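Local atomic coordinates of alpha-1,6-mannanase (Bacteroides thetaiotaomicron, PDB entry 4V1S), a protein that probably hydrolyses internal alpha-1,6-mannosidic linkages in mannan, as a glycoside hydrolase of family GH76. Residues I95-S100 with R386-K391; R356-W361 with S367-Y372. All coordinates share one frame; numbering follows the deposited sequence. Where two conformers were deposited one is given.

Residues 95-100 span the end of helix 81-97, a break at S98 and the start of helix 99-114. Interaction 1 joins this junction to residues 386-391 of helix 374-394, near the end of the chain, so that it closes a loop of 285 residues and brings early and late parts of the helical fold together. Interaction 2 is nested inside that loop and closes a much smaller one: residues 356-361 and 367-372, separated by five residues, meet within the connection from helix 334-350 to helix 374-394. The two contacts do not touch; their nearest atoms are about 10 Å apart. Helix 374-394 links them, since it begins just beyond residues 367-372 and carries residues 386-391.

Interaction 1 of 2, residues I95-S100 with R386-K391; sequences ISLSKS and RAANYK
The carboxamide of N389 is held through both of its polar atoms while it borders S96: OD1 is hydrogen-bonded to NH2 of R392, and ND2 to OE2 of E93, a carboxylate oxygen that also forms a salt bridge with NH1 of R386. S96 meets this amide through carbon, its CB lying 3.5 Å from N389 OD1, and no hydrogen bond spans the two segments themselves. N389 CG stands anti to the backbone N (chi1 -170°), which swings the amide toward S96. L97 CD2 rests 3.8 Å from N389 CB, with the two side chains crossing at a slant. The other branch of L97 reaches the helix backbone, CD1 lying 3.7 Å from A388 O, and its apolar contact with A388 CB is looser at 4.2 Å. L97 and A388 also touch helix 46-61, through Y47 and Y46 respectively. In place of N389, an alanine here would keep the carbon beside L97, but would probably leave R392 without this acceptor and E93 without this donor. Past L97 the chain turns sharply, and S98, the N-cap of helix 99-114, uses OG to accept from E101 N. Contact between an early helix end and the last helix is consistent with closure of the ring of helices in the (alpha/alpha)6 barrel expected for GH76 enzymes.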
loop_
_atom_site.group_PDB
_atom_site.type_symbol
_atom_site.label_atom_id
_atom_site.label_comp_id
_atom_site.label_asym_id
_atom_site.label_seq_id
_atom_site.Cartn_x
_atom_site.Cartn_y
_atom_site.Cartn_z
ATOM N N ILE A 95 0.494 13.384 -10.005
ATOM C CA ILE A 95 1.546 14.295 -10.446
ATOM C C ILE A 95 2.112 13.855 -11.816
ATOM O O ILE A 95 2.530 14.695 -12.618
ATOM C CB ILE A 95 2.715 14.391 -9.419
ATOM C CG1 ILE A 95 2.265 14.863 -8.020
ATOM C CG2 ILE A 95 3.770 15.333 -9.932
ATOM C CD1 ILE A 95 1.615 16.222 -7.965
ATOM N N SER A 96 2.144 12.542 -12.067
ATOM C CA SER A 96 2.651 11.999 -13.328
ATOM C C SER A 96 1.744 12.344 -14.502
ATOM O O SER A 96 2.196 12.433 -15.643
ATOM C CB SER A 96 2.840 10.478 -13.243
ATOM O OG SER A 96 3.865 10.135 -12.316
ATOM N N LEU A 97 0.459 12.541 -14.225
ATOM C CA LEU A 97 -0.516 12.954 -15.246
ATOM C C LEU A 97 -0.570 14.462 -15.444
ATOM O O LEU A 97 -0.596 14.953 -16.597
ATOM C CB LEU A 97 -1.907 12.452 -14.860
ATOM C CG LEU A 97 -2.326 10.973 -15.011
ATOM C CD1 LEU A 97 -2.229 10.514 -16.458
ATOM C CD2 LEU A 97 -1.585 10.019 -14.102
ATOM N N SER A 98 -0.580 15.196 -14.328
ATOM C CA SER A 98 -0.589 16.664 -14.343
ATOM C C SER A 98 -0.041 17.237 -13.049
ATOM O O SER A 98 -0.676 17.165 -11.999
ATOM C CB SER A 98 -1.994 17.212 -14.561
ATOM O OG SER A 98 -1.972 18.640 -14.468
ATOM N N LYS A 99 1.143 17.826 -13.111
ATOM C CA LYS A 99 1.721 18.405 -11.889
ATOM C C LYS A 99 0.795 19.507 -11.371
ATOM O O LYS A 99 0.543 19.623 -10.177
ATOM C CB LYS A 99 3.147 18.929 -12.133
ATOM C CG LYS A 99 3.851 19.390 -10.869
ATOM C CD LYS A 99 5.388 19.453 -10.991
ATOM C CE LYS A 99 6.125 18.213 -10.443
ATOM N NZ LYS A 99 7.611 18.437 -10.394
ATOM N N SER A 100 0.311 20.343 -12.279
ATOM C CA SER A 100 -0.491 21.498 -11.878
ATOM C C SER A 100 -1.849 21.104 -11.293
ATOM O O SER A 100 -2.329 21.757 -10.370
ATOM C CB SER A 100 -0.625 22.503 -13.037
ATOM O OG SER A 100 -1.141 21.896 -14.211
ATOM N N ARG A 386 -3.480 4.975 -11.253
ATOM C CA ARG A 386 -2.420 4.121 -11.787
ATOM C C ARG A 386 -2.677 3.701 -13.231
ATOM O O ARG A 386 -1.798 3.784 -14.105
ATOM C CB ARG A 386 -2.222 2.894 -10.928
ATOM C CG ARG A 386 -1.694 3.199 -9.541
ATOM C CD ARG A 386 -0.221 3.501 -9.571
ATOM N NE ARG A 386 0.560 2.294 -9.476
ATOM C CZ ARG A 386 1.775 2.096 -9.957
ATOM N NH1 ARG A 386 2.374 3.030 -10.640
ATOM N NH2 ARG A 386 2.392 0.942 -9.719
ATOM N N ALA A 387 -3.880 3.243 -13.471
ATOM C CA ALA A 387 -4.299 2.854 -14.818
ATOM C C ALA A 387 -4.206 4.040 -15.794
ATOM O O ALA A 387 -3.754 3.885 -16.902
ATOM C CB ALA A 387 -5.713 2.301 -14.779
ATOM N N ALA A 388 -4.601 5.227 -15.350
ATOM C CA ALA A 388 -4.495 6.423 -16.182
ATOM C C ALA A 388 -3.045 6.696 -16.579
ATOM O O ALA A 388 -2.754 7.053 -17.720
ATOM C CB ALA A 388 -5.093 7.614 -15.444
ATOM N N ASN A 389 -2.132 6.501 -15.637
ATOM C CA ASN A 389 -0.718 6.738 -15.888
ATOM C C ASN A 389 -0.182 5.740 -16.910
ATOM O O ASN A 389 0.511 6.115 -17.830
ATOM C CB ASN A 389 0.060 6.676 -14.568
ATOM C CG ASN A 389 1.475 7.151 -14.704
ATOM O OD1 ASN A 389 1.778 8.013 -15.533
ATOM N ND2 ASN A 389 2.358 6.600 -13.900
ATOM N N TYR A 390 -0.509 4.458 -16.748
ATOM C CA TYR A 390 -0.021 3.446 -17.686
ATOM C C TYR A 390 -0.667 3.551 -19.077
ATOM O O TYR A 390 -0.021 3.249 -20.074
ATOM C CB TYR A 390 -0.078 2.039 -17.088
ATOM C CG TYR A 390 1.094 1.819 -16.189
ATOM C CD1 TYR A 390 1.050 2.206 -14.851
ATOM C CD2 TYR A 390 2.270 1.281 -16.691
ATOM C CE1 TYR A 390 2.127 2.053 -14.034
ATOM C CE2 TYR A 390 3.372 1.109 -15.890
ATOM C CZ TYR A 390 3.318 1.505 -14.567
ATOM O OH TYR A 390 4.428 1.318 -13.781
ATOM N N LYS A 391 -1.912 4.014 -19.137
ATOM C CA LYS A 391 -2.556 4.280 -20.429
ATOM C C LYS A 391 -1.766 5.392 -21.151
ATOM O O LYS A 391 -1.485 5.292 -22.336
ATOM C CB LYS A 391 -4.015 4.677 -20.221
ATOM C CG LYS A 391 -4.762 4.985 -21.507
ATOM C CD LYS A 391 -6.235 5.327 -21.290
ATOM C CE LYS A 391 -6.907 5.651 -22.622
ATOM N NZ LYS A 391 -8.362 5.933 -22.476
#

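Interaction 2 of 2, residues R356-W361 with S367-Y372; sequences RYPEHW and SNLEKY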
loop_
_atom_site.group_PDB
_atom_site.type_symbol
_atom_site.label_atom_id
_atom_site.label_comp_id
_atom_site.label_asym_id
_atom_site.label_seq_id
_atom_site.Cartn_x
_atom_site.Cartn_y
_atom_site.Cartn_z
ATOM N N ARG A 356 -20.127 4.149 -4.962
ATOM C CA ARG A 356 -19.380 3.582 -3.833
ATOM C C ARG A 356 -18.842 2.191 -4.125
ATOM O O ARG A 356 -19.292 1.509 -5.057
ATOM C CB ARG A 356 -20.228 3.576 -2.572
ATOM C CG ARG A 356 -20.739 4.976 -2.261
ATOM C CD ARG A 356 -21.383 4.996 -0.917
ATOM N NE ARG A 356 -21.876 6.325 -0.594
ATOM C CZ ARG A 356 -23.141 6.638 -0.461
ATOM N NH1 ARG A 356 -24.099 5.735 -0.660
ATOM N NH2 ARG A 356 -23.479 7.879 -0.156
ATOM N N TYR A 357 -17.854 1.792 -3.323
ATOM C CA TYR A 357 -17.140 0.529 -3.518
ATOM C C TYR A 357 -17.220 -0.365 -2.293
ATOM O O TYR A 357 -17.187 0.116 -1.146
ATOM C CB TYR A 357 -15.667 0.798 -3.894
ATOM C CG TYR A 357 -15.607 1.403 -5.267
ATOM C CD1 TYR A 357 -15.756 2.783 -5.465
ATOM C CD2 TYR A 357 -15.501 0.588 -6.389
ATOM C CE1 TYR A 357 -15.775 3.318 -6.750
ATOM C CE2 TYR A 357 -15.494 1.121 -7.675
ATOM C CZ TYR A 357 -15.663 2.478 -7.852
ATOM O OH TYR A 357 -15.687 2.978 -9.144
ATOM N N PRO A 358 -17.320 -1.681 -2.530
ATOM C CA PRO A 358 -17.370 -2.643 -1.457
ATOM C C PRO A 358 -15.991 -2.942 -0.863
ATOM O O PRO A 358 -14.944 -2.639 -1.454
ATOM C CB PRO A 358 -17.922 -3.876 -2.152
ATOM C CG PRO A 358 -17.283 -3.809 -3.513
ATOM C CD PRO A 358 -17.348 -2.338 -3.850
ATOM N N GLU A 359 -16.002 -3.593 0.283
ATOM C CA GLU A 359 -14.768 -3.995 0.936
ATOM C C GLU A 359 -13.967 -5.027 0.124
ATOM O O GLU A 359 -12.734 -4.903 -0.003
ATOM C CB GLU A 359 -15.080 -4.582 2.298
ATOM C CG GLU A 359 -13.878 -5.096 3.052
ATOM C CD GLU A 359 -14.125 -5.299 4.535
ATOM O OE1 GLU A 359 -15.296 -5.344 4.988
ATOM O OE2 GLU A 359 -13.137 -5.461 5.274
ATOM N N HIS A 360 -14.679 -5.996 -0.446
ATOM C CA HIS A 360 -14.053 -7.163 -1.092
ATOM C C HIS A 360 -14.190 -7.051 -2.620
ATOM O O HIS A 360 -15.179 -6.507 -3.128
ATOM C CB HIS A 360 -14.713 -8.427 -0.525
ATOM C CG HIS A 360 -13.974 -9.707 -0.792
ATOM N ND1 HIS A 360 -13.121 -10.296 0.123
ATOM C CD2 HIS A 360 -14.020 -10.546 -1.855
ATOM C CE1 HIS A 360 -12.665 -11.427 -0.378
ATOM N NE2 HIS A 360 -13.199 -11.596 -1.580
ATOM N N TRP A 361 -13.174 -7.524 -3.356
ATOM C CA TRP A 361 -13.152 -7.386 -4.809
ATOM C C TRP A 361 -13.538 -8.645 -5.585
ATOM O O TRP A 361 -13.454 -8.675 -6.809
ATOM C CB TRP A 361 -11.780 -6.903 -5.264
ATOM C CG TRP A 361 -11.491 -5.438 -5.037
ATOM C CD1 TRP A 361 -12.280 -4.501 -4.429
ATOM C CD2 TRP A 361 -10.289 -4.771 -5.407
ATOM N NE1 TRP A 361 -11.658 -3.273 -4.438
ATOM C CE2 TRP A 361 -10.419 -3.416 -5.019
ATOM C CE3 TRP A 361 -9.099 -5.191 -6.011
ATOM C CZ2 TRP A 361 -9.398 -2.486 -5.222
ATOM C CZ3 TRP A 361 -8.075 -4.269 -6.212
ATOM C CH2 TRP A 361 -8.244 -2.907 -5.824
ATOM N N SER A 367 -26.418 -4.801 -5.042
ATOM C CA SER A 367 -27.264 -3.827 -4.383
ATOM C C SER A 367 -26.381 -2.739 -3.780
ATOM O O SER A 367 -25.189 -2.932 -3.542
ATOM C CB SER A 367 -28.127 -4.488 -3.306
ATOM O OG SER A 367 -27.328 -5.139 -2.338
ATOM N N ASN A 368 -26.975 -1.575 -3.570
ATOM C CA ASN A 368 -26.197 -0.438 -3.110
ATOM C C ASN A 368 -25.763 -0.605 -1.675
ATOM O O ASN A 368 -26.491 -1.155 -0.843
ATOM C CB ASN A 368 -26.985 0.856 -3.317
ATOM C CG ASN A 368 -27.178 1.179 -4.788
ATOM O OD1 ASN A 368 -26.454 0.668 -5.658
ATOM N ND2 ASN A 368 -28.142 2.031 -5.076
ATOM N N LEU A 369 -24.546 -0.155 -1.399
ATOM C CA LEU A 369 -23.951 -0.274 -0.070
ATOM C C LEU A 369 -24.587 0.696 0.909
ATOM O O LEU A 369 -24.894 1.835 0.551
ATOM C CB LEU A 369 -22.449 0.009 -0.158
ATOM C CG LEU A 369 -21.733 -1.011 -1.033
ATOM C CD1 LEU A 369 -20.427 -0.441 -1.532
ATOM C CD2 LEU A 369 -21.517 -2.314 -0.285
ATOM N N GLU A 370 -24.782 0.247 2.145
ATOM C CA GLU A 370 -25.255 1.124 3.224
ATOM C C GLU A 370 -24.112 1.523 4.155
ATOM O O GLU A 370 -24.143 2.605 4.754
ATOM C CB GLU A 370 -26.370 0.451 4.040
ATOM N N LYS A 371 -23.122 0.640 4.285
ATOM C CA LYS A 371 -21.960 0.871 5.121
ATOM C C LYS A 371 -20.724 0.944 4.235
ATOM O O LYS A 371 -20.613 0.248 3.222
ATOM C CB LYS A 371 -21.803 -0.227 6.175
ATOM N N TYR A 372 -19.780 1.776 4.644
ATOM C CA TYR A 372 -18.502 1.911 3.952
ATOM C C TYR A 372 -17.495 2.600 4.855
ATOM O O TYR A 372 -17.870 3.413 5.697
ATOM C CB TYR A 372 -18.668 2.702 2.640
ATOM C CG TYR A 372 -19.432 3.995 2.786
ATOM C CD1 TYR A 372 -18.800 5.170 3.186
ATOM C CD2 TYR A 372 -20.808 4.048 2.539
ATOM C CE1 TYR A 372 -19.510 6.359 3.331
ATOM C CE2 TYR A 372 -21.514 5.233 2.685
ATOM C CZ TYR A 372 -20.858 6.385 3.083
ATOM O OH TYR A 372 -21.570 7.574 3.227
HETATM O O HOH W 1 -24.289 3.235 -1.792
#
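The CA atoms of R356 and L369, 7.1 Å apart, are the nearest such pair between two irregular loop segments, and no direct hydrogen bond runs from one segment to the other. The isobutyl group of L369 bridges this distance, pressing CD1 against the peptide link between Y357 and P358, 3.3 Å from Y357 C. The same methyl lies 4.3 Å from P358 CD. R356 leads the other way, toward Y372: with chi2 at -171° and chi3 at 180° its chain runs straight from CG to NE, crossing the tyrosine obliquely. R356 CD is 3.6 Å from Y372 CE2, and NE lies 3.5 Å from that same ring carbon. The guanidinium and ring planes are only 12° apart, CE2 sitting over one guanidinium face but displaced toward its rim. A water in the guanidinium plane, 2.8 Å from R356 NH1, links that nitrogen to L369 O, while NE forms a salt bridge with D60. The carboxylate of D352 ties the two segments further, accepting from R356 N through OD1 and from L369 N through OD2. The contact lies at the surface, in the connection between helices 334-350 and 374-394. Y357 touches both, meeting I346 on one and S377 and A380 on the other, and its OH is hydrogen-bonded to Y384 OH, while P358 rests on L350 at the end of helix 334-350.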